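Local coordinates for beta-glucanase (Podospora anserina, PDB 4LE4), which probably hydrolyses beta-glucans as a family GH131 glycoside hydrolase and binds the cello-oligosaccharide cellotriose, at residues Q152-A166 with F178-V191. Sequence-based numbering, arbitrary orientation.
Sequences QWSVEWAADVWHNVA and FWHSTGSDPLTRKV
Trp153 carries Phe178 over one face of its indole, with Phe178 CE2 3.3 Å from Trp153 CD2. The two ring planes are inclined at 48°. The six-membered end of the same indole turns its edge to the face of His180, where Trp153 CH2 lies 3.5 Å from His180 CE1. Trp153 has CG anti to its own N (chi1 172°), which carries the indole from strand 150-156 across to the hairpin. His163 meets His180 rim to rim, and the methyl CG2 of Thr182 lies over a face of the His163 ring. Trp153, His163, Phe178 and His180 form an aromatic cluster. Val165 CG1 extends it, 3.7 Å from Phe178 CE1, and Val191 CG2 packs against Trp153 CB.

Strands 163-170 and 175-182 pair as an antiparallel hairpin. Asn164 and Ser181 exchange two backbone hydrogen bonds, as do Ala166 and Trp179. Gly183 N, within the type II' turn from Thr182 to Asp185, gives a hydrogen bond of 2.9 Å to Trp162 O. On the face that carries Asn164, Ala166, Trp179 and Ser181, Ala166 CB touches Leu187 CD1 at 3.7 Å. Ser181 OG donates a hydrogen bond of 2.7 Å to Asp185 O, tying the strand to its turn. Arg189 CB lies over one face of the Trp179 indole, whose NE1 hydrogen-bonds to Glu168 OE1.

The contact joins the two sheets of this concanavalin-clan domain. Strand 150-156 pairs with strand 142-147, whose Trp145 stacks on Phe178. The hairpin belongs to the other sheet, between strands 94-102 and 188-195, and Val165 touches Phe99 of the former.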
ATOM      1  N   GLN A 152      10.675 -11.947  -4.322  1.00 10.52           N
ATOM      2  CA  GLN A 152      11.591 -12.398  -3.275  1.00 12.42           C
ATOM      3  C   GLN A 152      10.871 -13.156  -2.170  1.00 12.04           C
ATOM      4  O   GLN A 152      11.502 -13.842  -1.370  1.00 13.65           O
ATOM      5  CB  GLN A 152      12.285 -11.207  -2.639  1.00 12.95           C
ATOM      6  CG  GLN A 152      12.990 -10.301  -3.605  1.00 15.23           C
ATOM      7  CD  GLN A 152      14.204 -10.952  -4.205  1.00 19.59           C
ATOM      8  OE1 GLN A 152      15.016 -11.555  -3.505  1.00 18.88           O
ATOM      9  NE2 GLN A 152      14.339 -10.834  -5.523  1.00 25.42           N
ATOM     10  N   TRP A 153       9.551 -13.017  -2.119  1.00 10.66           N
ATOM     11  CA  TRP A 153       8.766 -13.672  -1.074  1.00 10.43           C
ATOM     12  C   TRP A 153       7.322 -13.714  -1.584  1.00  9.94           C
ATOM     13  O   TRP A 153       6.926 -12.856  -2.351  1.00  8.03           O
ATOM     14  CB  TRP A 153       8.848 -12.804   0.197  1.00 11.84           C
ATOM     15  CG  TRP A 153       7.937 -13.231   1.305  1.00 14.68           C
ATOM     16  CD1 TRP A 153       8.232 -14.067   2.344  1.00 16.92           C
ATOM     17  CD2 TRP A 153       6.579 -12.824   1.481  1.00 14.29           C
ATOM     18  NE1 TRP A 153       7.130 -14.194   3.167  1.00 17.20           N
ATOM     19  CE2 TRP A 153       6.106 -13.439   2.657  1.00 16.94           C
ATOM     20  CE3 TRP A 153       5.720 -11.988   0.758  1.00 15.16           C
ATOM     21  CZ2 TRP A 153       4.796 -13.244   3.136  1.00 18.07           C
ATOM     22  CZ3 TRP A 153       4.406 -11.790   1.237  1.00 17.08           C
ATOM     23  CH2 TRP A 153       3.969 -12.420   2.419  1.00 17.20           C
ATOM     24  N   SER A 154       6.550 -14.722  -1.195  1.00 10.38           N
ATOM     25  CA  SER A 154       5.145 -14.747  -1.607  1.00 10.71           C
ATOM     26  C   SER A 154       4.326 -15.610  -0.630  1.00 11.27           C
ATOM     27  O   SER A 154       4.879 -16.383   0.159  1.00 12.29           O
ATOM     28  CB  SER A 154       5.002 -15.266  -3.055  1.00 10.39           C
ATOM     29  OG  SER A 154       5.493 -16.590  -3.186  1.00 11.09           O
ATOM     30  N   VAL A 155       3.011 -15.465  -0.656  1.00 11.19           N
ATOM     31  CA  VAL A 155       2.178 -16.256   0.233  1.00 12.82           C
ATOM     32  C   VAL A 155       0.787 -16.337  -0.394  1.00 12.90           C
ATOM     33  O   VAL A 155       0.410 -15.457  -1.162  1.00 10.83           O
ATOM     34  CB  VAL A 155       2.109 -15.591   1.646  1.00 14.14           C
ATOM     35  CG1 VAL A 155       1.425 -14.251   1.558  1.00 14.94           C
ATOM     36  CG2 VAL A 155       1.421 -16.493   2.624  1.00 17.28           C
ATOM     37  N   GLU A 156       0.048 -17.405  -0.102  1.00 13.93           N
ATOM     38  CA  GLU A 156      -1.311 -17.519  -0.640  1.00 15.49           C
ATOM     39  C   GLU A 156      -2.101 -16.326  -0.082  1.00 14.86           C
ATOM     40  O   GLU A 156      -2.115 -16.119   1.130  1.00 16.66           O
ATOM     41  CB  GLU A 156      -1.963 -18.803  -0.148  1.00 20.11           C
ATOM     42  CG  GLU A 156      -3.452 -18.923  -0.526  1.00 25.47           C
ATOM     43  CD  GLU A 156      -3.669 -18.952  -2.025  1.00 29.08           C
ATOM     44  OE1 GLU A 156      -2.738 -19.380  -2.744  1.00 33.26           O
ATOM     45  OE2 GLU A 156      -4.772 -18.570  -2.497  1.00 32.18           O
ATOM     46  N   TRP A 157      -2.752 -15.549  -0.937  1.00 12.37           N
ATOM     47  CA  TRP A 157      -3.508 -14.402  -0.440  1.00 12.77           C
ATOM     48  C   TRP A 157      -4.959 -14.803  -0.119  1.00 13.03           C
ATOM     49  O   TRP A 157      -5.817 -14.830  -0.991  1.00 13.63           O
ATOM     50  CB  TRP A 157      -3.481 -13.282  -1.466  1.00 11.44           C
ATOM     51  CG  TRP A 157      -3.962 -11.938  -0.918  1.00 10.93           C
ATOM     52  CD1 TRP A 157      -4.313 -11.656   0.389  1.00  8.58           C
ATOM     53  CD2 TRP A 157      -4.100 -10.720  -1.645  1.00 10.67           C
ATOM     54  NE1 TRP A 157      -4.652 -10.342   0.501  1.00  8.86           N
ATOM     55  CE2 TRP A 157      -4.536  -9.737  -0.727  1.00  9.55           C
ATOM     56  CE3 TRP A 157      -3.899 -10.351  -2.993  1.00  8.75           C
ATOM     57  CZ2 TRP A 157      -4.775  -8.417  -1.108  1.00  9.93           C
ATOM     58  CZ3 TRP A 157      -4.131  -9.050  -3.373  1.00 11.06           C
ATOM     59  CH2 TRP A 157      -4.572  -8.080  -2.423  1.00 10.14           C
ATOM     60  N   ALA A 158      -5.208 -15.120   1.140  1.00 14.16           N
ATOM     61  CA  ALA A 158      -6.536 -15.546   1.578  1.00 14.75           C
ATOM     62  C   ALA A 158      -7.451 -14.367   1.956  1.00 14.43           C
ATOM     63  O   ALA A 158      -6.994 -13.304   2.373  1.00 11.44           O
ATOM     64  CB  ALA A 158      -6.392 -16.492   2.778  1.00 13.84           C
ATOM     65  N   ALA A 159      -8.751 -14.578   1.808  1.00 14.14           N
ATOM     66  CA  ALA A 159      -9.732 -13.563   2.163  1.00 13.00           C
ATOM     67  C   ALA A 159      -9.738 -13.283   3.662  1.00 12.53           C
ATOM     68  O   ALA A 159      -9.511 -14.190   4.466  1.00 12.53           O
ATOM     69  CB  ALA A 159     -11.122 -14.021   1.729  1.00 15.07           C
ATOM     70  N   ASP A 160     -10.012 -12.026   4.013  1.00 12.24           N
ATOM     71  CA  ASP A 160     -10.130 -11.560   5.397  1.00 13.93           C
ATOM     72  C   ASP A 160      -8.874 -11.622   6.244  1.00 14.69           C
ATOM     73  O   ASP A 160      -8.941 -11.433   7.471  1.00 15.84           O
ATOM     74  CB  ASP A 160     -11.246 -12.336   6.118  1.00 15.68           C
ATOM     75  CG  ASP A 160     -12.514 -12.418   5.294  1.00 18.00           C
ATOM     76  OD1 ASP A 160     -12.915 -11.380   4.758  1.00 22.51           O
ATOM     77  OD2 ASP A 160     -13.115 -13.508   5.168  1.00 23.13           O
ATOM     78  N   VAL A 161      -7.738 -11.927   5.625  1.00 10.69           N
ATOM     79  CA  VAL A 161      -6.485 -11.980   6.370  1.00  9.38           C
ATOM     80  C   VAL A 161      -5.782 -10.656   6.253  1.00  9.47           C
ATOM     81  O   VAL A 161      -5.611 -10.154   5.154  1.00 10.80           O
ATOM     82  CB  VAL A 161      -5.527 -13.091   5.806  1.00  9.35           C
ATOM     83  CG1 VAL A 161      -4.141 -12.994   6.479  1.00 11.81           C
ATOM     84  CG2 VAL A 161      -6.138 -14.468   6.057  1.00 12.59           C
ATOM     85  N   TRP A 162      -5.375 -10.084   7.381  1.00  9.72           N
ATOM     86  CA  TRP A 162      -4.649  -8.830   7.341  1.00  8.92           C
ATOM     87  C   TRP A 162      -3.159  -9.090   7.244  1.00  7.77           C
ATOM     88  O   TRP A 162      -2.624  -9.849   8.025  1.00  9.76           O
ATOM     89  CB  TRP A 162      -4.931  -8.012   8.606  1.00  9.38           C
ATOM     90  CG  TRP A 162      -6.192  -7.251   8.489  1.00  9.96           C
ATOM     91  CD1 TRP A 162      -7.445  -7.629   8.952  1.00  9.05           C
ATOM     92  CD2 TRP A 162      -6.375  -6.028   7.779  1.00  8.63           C
ATOM     93  NE1 TRP A 162      -8.378  -6.705   8.560  1.00  8.44           N
ATOM     94  CE2 TRP A 162      -7.758  -5.710   7.844  1.00  7.95           C
ATOM     95  CE3 TRP A 162      -5.504  -5.161   7.082  1.00  8.75           C
ATOM     96  CZ2 TRP A 162      -8.293  -4.566   7.253  1.00  6.84           C
ATOM     97  CZ3 TRP A 162      -6.041  -4.007   6.476  1.00  7.49           C
ATOM     98  CH2 TRP A 162      -7.432  -3.723   6.574  1.00  9.16           C
ATOM     99  N   HIS A 163      -2.517  -8.495   6.239  1.00  9.55           N
ATOM    100  CA  HIS A 163      -1.083  -8.615   6.048  1.00 10.67           C
ATOM    101  C   HIS A 163      -0.448  -7.315   6.447  1.00  6.71           C
ATOM    102  O   HIS A 163      -0.700  -6.278   5.832  1.00  9.57           O
ATOM    103  CB  HIS A 163      -0.755  -8.894   4.575  1.00  9.91           C
ATOM    104  CG  HIS A 163      -1.097 -10.285   4.156  1.00 10.95           C
ATOM    105  ND1 HIS A 163      -0.190 -11.320   4.217  1.00 10.56           N
ATOM    106  CD2 HIS A 163      -2.263 -10.825   3.728  1.00 10.45           C
ATOM    107  CE1 HIS A 163      -0.783 -12.444   3.844  1.00 13.50           C
ATOM    108  NE2 HIS A 163      -2.043 -12.171   3.544  1.00 10.23           N
ATOM    109  N   ASN A 164       0.395  -7.372   7.467  1.00  8.07           N
ATOM    110  CA  ASN A 164       1.083  -6.175   7.957  1.00  6.48           C
ATOM    111  C   ASN A 164       2.502  -6.236   7.392  1.00  6.21           C
ATOM    112  O   ASN A 164       3.167  -7.241   7.525  1.00  7.19           O
ATOM    113  CB  ASN A 164       1.122  -6.228   9.489  1.00  7.02           C
ATOM    114  CG  ASN A 164      -0.237  -6.629  10.088  1.00  9.15           C
ATOM    115  OD1 ASN A 164      -0.391  -7.697  10.726  1.00 11.50           O
ATOM    116  ND2 ASN A 164      -1.216  -5.800   9.860  1.00  6.03           N
ATOM    117  N   VAL A 165       2.952  -5.150   6.788  1.00  6.00           N
ATOM    118  CA  VAL A 165       4.258  -5.106   6.129  1.00  7.84           C
ATOM    119  C   VAL A 165       5.071  -3.871   6.539  1.00  9.77           C
ATOM    120  O   VAL A 165       4.507  -2.832   6.914  1.00  8.83           O
ATOM    121  CB  VAL A 165       4.057  -4.958   4.587  1.00  9.78           C
ATOM    122  CG1 VAL A 165       5.411  -4.738   3.857  1.00 13.09           C
ATOM    123  CG2 VAL A 165       3.308  -6.169   4.028  1.00  9.81           C
ATOM    124  N   ALA A 166       6.392  -4.025   6.554  1.00  8.11           N
ATOM    125  CA  ALA A 166       7.245  -2.874   6.703  1.00  9.19           C
ATOM    126  C   ALA A 166       8.391  -3.092   5.716  1.00  7.59           C
ATOM    127  O   ALA A 166       9.048  -4.140   5.756  1.00  8.87           O
ATOM    128  CB  ALA A 166       7.791  -2.718   8.123  1.00 10.58           C
ATOM    129  N   PHE A 178      12.425  -6.957   4.050  1.00  7.99           N
ATOM    130  CA  PHE A 178      10.992  -7.158   4.164  1.00  9.92           C
ATOM    131  C   PHE A 178      10.575  -7.708   5.519  1.00  9.16           C
ATOM    132  O   PHE A 178      11.017  -8.783   5.916  1.00 10.01           O
ATOM    133  CB  PHE A 178      10.573  -8.117   3.038  1.00  8.59           C
ATOM    134  CG  PHE A 178       9.094  -8.436   3.008  1.00  9.92           C
ATOM    135  CD1 PHE A 178       8.172  -7.483   2.592  1.00 12.00           C
ATOM    136  CD2 PHE A 178       8.660  -9.715   3.315  1.00 11.20           C
ATOM    137  CE1 PHE A 178       6.824  -7.816   2.466  1.00 10.38           C
ATOM    138  CE2 PHE A 178       7.326 -10.068   3.197  1.00 11.73           C
ATOM    139  CZ  PHE A 178       6.412  -9.109   2.769  1.00 10.94           C
ATOM    140  N   TRP A 179       9.730  -6.953   6.216  1.00  9.44           N
ATOM    141  CA  TRP A 179       9.190  -7.357   7.520  1.00 11.70           C
ATOM    142  C   TRP A 179       7.702  -7.634   7.277  1.00 10.47           C
ATOM    143  O   TRP A 179       7.062  -6.947   6.483  1.00  8.19           O
ATOM    144  CB  TRP A 179       9.360  -6.241   8.539  1.00 10.91           C
ATOM    145  CG  TRP A 179      10.786  -6.012   8.885  1.00 13.73           C
ATOM    146  CD1 TRP A 179      11.741  -5.417   8.110  1.00 13.90           C
ATOM    147  CD2 TRP A 179      11.428  -6.370  10.118  1.00 13.35           C
ATOM    148  NE1 TRP A 179      12.948  -5.375   8.793  1.00 14.29           N
ATOM    149  CE2 TRP A 179      12.780  -5.957  10.022  1.00 13.85           C
ATOM    150  CE3 TRP A 179      10.983  -6.999  11.296  1.00 11.13           C
ATOM    151  CZ2 TRP A 179      13.709  -6.148  11.069  1.00 15.47           C
ATOM    152  CZ3 TRP A 179      11.898  -7.195  12.336  1.00 12.51           C
ATOM    153  CH2 TRP A 179      13.248  -6.768  12.214  1.00 12.91           C
ATOM    154  N   HIS A 180       7.164  -8.650   7.945  1.00  9.91           N
ATOM    155  CA  HIS A 180       5.785  -9.035   7.684  1.00  9.44           C
ATOM    156  C   HIS A 180       5.175  -9.829   8.809  1.00  7.62           C
ATOM    157  O   HIS A 180       5.880 -10.466   9.565  1.00  8.78           O
ATOM    158  CB  HIS A 180       5.796  -9.925   6.419  1.00  8.05           C
ATOM    159  CG  HIS A 180       4.508 -10.674   6.145  1.00  9.16           C
ATOM    160  ND1 HIS A 180       3.467 -10.151   5.407  1.00 12.42           N
ATOM    161  CD2 HIS A 180       4.117 -11.920   6.505  1.00  5.58           C
ATOM    162  CE1 HIS A 180       2.486 -11.036   5.331  1.00  6.39           C
ATOM    163  NE2 HIS A 180       2.856 -12.117   5.989  1.00 11.57           N
ATOM    164  N   SER A 181       3.853  -9.775   8.906  1.00  9.22           N
ATOM    165  CA  SER A 181       3.122 -10.617   9.842  1.00 10.16           C
ATOM    166  C   SER A 181       1.682 -10.619   9.357  1.00  6.38           C
ATOM    167  O   SER A 181       1.303  -9.813   8.515  1.00  6.89           O
ATOM    168  CB  SER A 181       3.149 -10.081  11.270  1.00 10.69           C
ATOM    169  OG  SER A 181       2.309  -8.955  11.368  1.00 10.05           O
ATOM    170  N   THR A 182       0.889 -11.557   9.850  1.00  9.29           N
ATOM    171  CA  THR A 182      -0.524 -11.526   9.507  1.00  9.60           C
ATOM    172  C   THR A 182      -1.264 -11.378  10.825  1.00 10.92           C
ATOM    173  O   THR A 182      -0.760 -11.783  11.869  1.00 12.67           O
ATOM    174  CB  THR A 182      -1.021 -12.792   8.785  1.00  9.43           C
ATOM    175  OG1 THR A 182      -0.658 -13.970   9.528  1.00 12.85           O
ATOM    176  CG2 THR A 182      -0.435 -12.841   7.376  1.00 10.13           C
ATOM    177  N   GLY A 183      -2.441 -10.761  10.763  1.00 12.14           N
ATOM    178  CA  GLY A 183      -3.272 -10.581  11.947  1.00 11.54           C
ATOM    179  C   GLY A 183      -2.709  -9.714  13.044  1.00 11.75           C
ATOM    180  O   GLY A 183      -2.338  -8.572  12.826  1.00 11.09           O
ATOM    181  N   SER A 184      -2.653 -10.267  14.248  1.00 11.86           N
ATOM    182  CA  SER A 184      -2.163  -9.515  15.402  1.00 14.86           C
ATOM    183  C   SER A 184      -0.718  -9.769  15.724  1.00 13.10           C
ATOM    184  O   SER A 184      -0.168  -9.145  16.633  1.00 14.00           O
ATOM    185  CB  SER A 184      -2.983  -9.878  16.644  1.00 17.41           C
ATOM    186  OG  SER A 184      -4.360  -9.604  16.436  1.00 25.53           O
ATOM    187  N   ASP A 185      -0.072 -10.682  15.005  1.00 10.74           N
ATOM    188  CA  ASP A 185       1.316 -10.979  15.359  1.00 13.38           C
ATOM    189  C   ASP A 185       2.313  -9.876  15.011  1.00 12.50           C
ATOM    190  O   ASP A 185       2.119  -9.151  14.046  1.00 13.87           O
ATOM    191  CB  ASP A 185       1.725 -12.289  14.680  1.00 14.66           C
ATOM    192  CG  ASP A 185       0.826 -13.441  15.084  1.00 17.93           C
ATOM    193  OD1 ASP A 185       0.654 -13.684  16.307  1.00 17.92           O
ATOM    194  OD2 ASP A 185       0.289 -14.109  14.188  1.00 18.75           O
ATOM    195  N   PRO A 186       3.383  -9.734  15.808  1.00 12.37           N
ATOM    196  CA  PRO A 186       4.432  -8.728  15.594  1.00 13.48           C
ATOM    197  C   PRO A 186       5.172  -8.997  14.281  1.00 11.54           C
ATOM    198  O   PRO A 186       5.363 -10.154  13.904  1.00 10.84           O
ATOM    199  CB  PRO A 186       5.398  -8.958  16.756  1.00 15.22           C
ATOM    200  CG  PRO A 186       4.570  -9.661  17.798  1.00 18.08           C
ATOM    201  CD  PRO A 186       3.660 -10.544  17.008  1.00 14.74           C
ATOM    202  N   LEU A 187       5.598  -7.933  13.613  1.00 11.88           N
ATOM    203  CA  LEU A 187       6.380  -8.051  12.382  1.00 11.52           C
ATOM    204  C   LEU A 187       7.696  -8.806  12.623  1.00 13.55           C
ATOM    205  O   LEU A 187       8.357  -8.588  13.641  1.00 12.13           O
ATOM    206  CB  LEU A 187       6.772  -6.659  11.871  1.00 11.65           C
ATOM    207  CG  LEU A 187       5.656  -5.686  11.464  1.00 12.68           C
ATOM    208  CD1 LEU A 187       6.264  -4.323  11.101  1.00 13.23           C
ATOM    209  CD2 LEU A 187       4.899  -6.263  10.278  1.00 13.08           C
ATOM    210  N   THR A 188       8.071  -9.696  11.711  1.00 10.83           N
ATOM    211  CA  THR A 188       9.376 -10.326  11.821  1.00 13.46           C
ATOM    212  C   THR A 188      10.006 -10.166  10.439  1.00 12.99           C
ATOM    213  O   THR A 188       9.286  -9.989   9.433  1.00 10.69           O
ATOM    214  CB  THR A 188       9.348 -11.828  12.270  1.00 13.88           C
ATOM    215  OG1 THR A 188       8.573 -12.605  11.357  1.00 14.51           O
ATOM    216  CG2 THR A 188       8.799 -11.939  13.701  1.00 15.77           C
ATOM    217  N   ARG A 189      11.337 -10.155  10.381  1.00 13.90           N
ATOM    218  CA  ARG A 189      12.012  -9.965   9.103  1.00 16.23           C
ATOM    219  C   ARG A 189      12.023 -11.281   8.342  1.00 16.85           C
ATOM    220  O   ARG A 189      12.637 -12.281   8.763  1.00 18.55           O
ATOM    221  CB  ARG A 189      13.443  -9.474   9.286  1.00 18.61           C
ATOM    222  CG  ARG A 189      14.194  -9.480   7.977  1.00 24.01           C
ATOM    223  CD  ARG A 189      15.698  -9.398   8.182  1.00 28.12           C
ATOM    224  NE  ARG A 189      16.107  -8.019   8.376  1.00 31.49           N
ATOM    225  CZ  ARG A 189      17.377  -7.641   8.519  1.00 34.45           C
ATOM    226  NH1 ARG A 189      18.339  -8.563   8.493  1.00 33.14           N
ATOM    227  NH2 ARG A 189      17.682  -6.349   8.665  1.00 31.87           N
ATOM    228  N   LYS A 190      11.343 -11.286   7.212  1.00 15.21           N
ATOM    229  CA  LYS A 190      11.245 -12.495   6.430  1.00 13.39           C
ATOM    230  C   LYS A 190      12.207 -12.595   5.245  1.00 15.11           C
ATOM    231  O   LYS A 190      12.406 -13.690   4.708  1.00 14.79           O
ATOM    232  CB  LYS A 190       9.801 -12.694   6.022  1.00 13.39           C
ATOM    233  CG  LYS A 190       8.949 -12.953   7.297  1.00 13.07           C
ATOM    234  CD  LYS A 190       7.492 -13.301   7.043  1.00 13.45           C
ATOM    235  CE  LYS A 190       6.765 -13.434   8.408  1.00 15.59           C
ATOM    236  NZ  LYS A 190       5.327 -13.817   8.282  1.00 11.48           N
ATOM    237  N   VAL A 191      12.773 -11.462   4.840  1.00 13.31           N
ATOM    238  CA  VAL A 191      13.794 -11.424   3.783  1.00 14.50           C
ATOM    239  C   VAL A 191      14.825 -10.339   4.169  1.00 14.17           C
ATOM    240  O   VAL A 191      14.477  -9.174   4.402  1.00 14.22           O
ATOM    241  CB  VAL A 191      13.223 -11.082   2.379  1.00 14.16           C
ATOM    242  CG1 VAL A 191      14.337 -11.151   1.342  1.00 14.29           C
ATOM    243  CG2 VAL A 191      12.100 -12.046   2.012  1.00 12.99           C
TER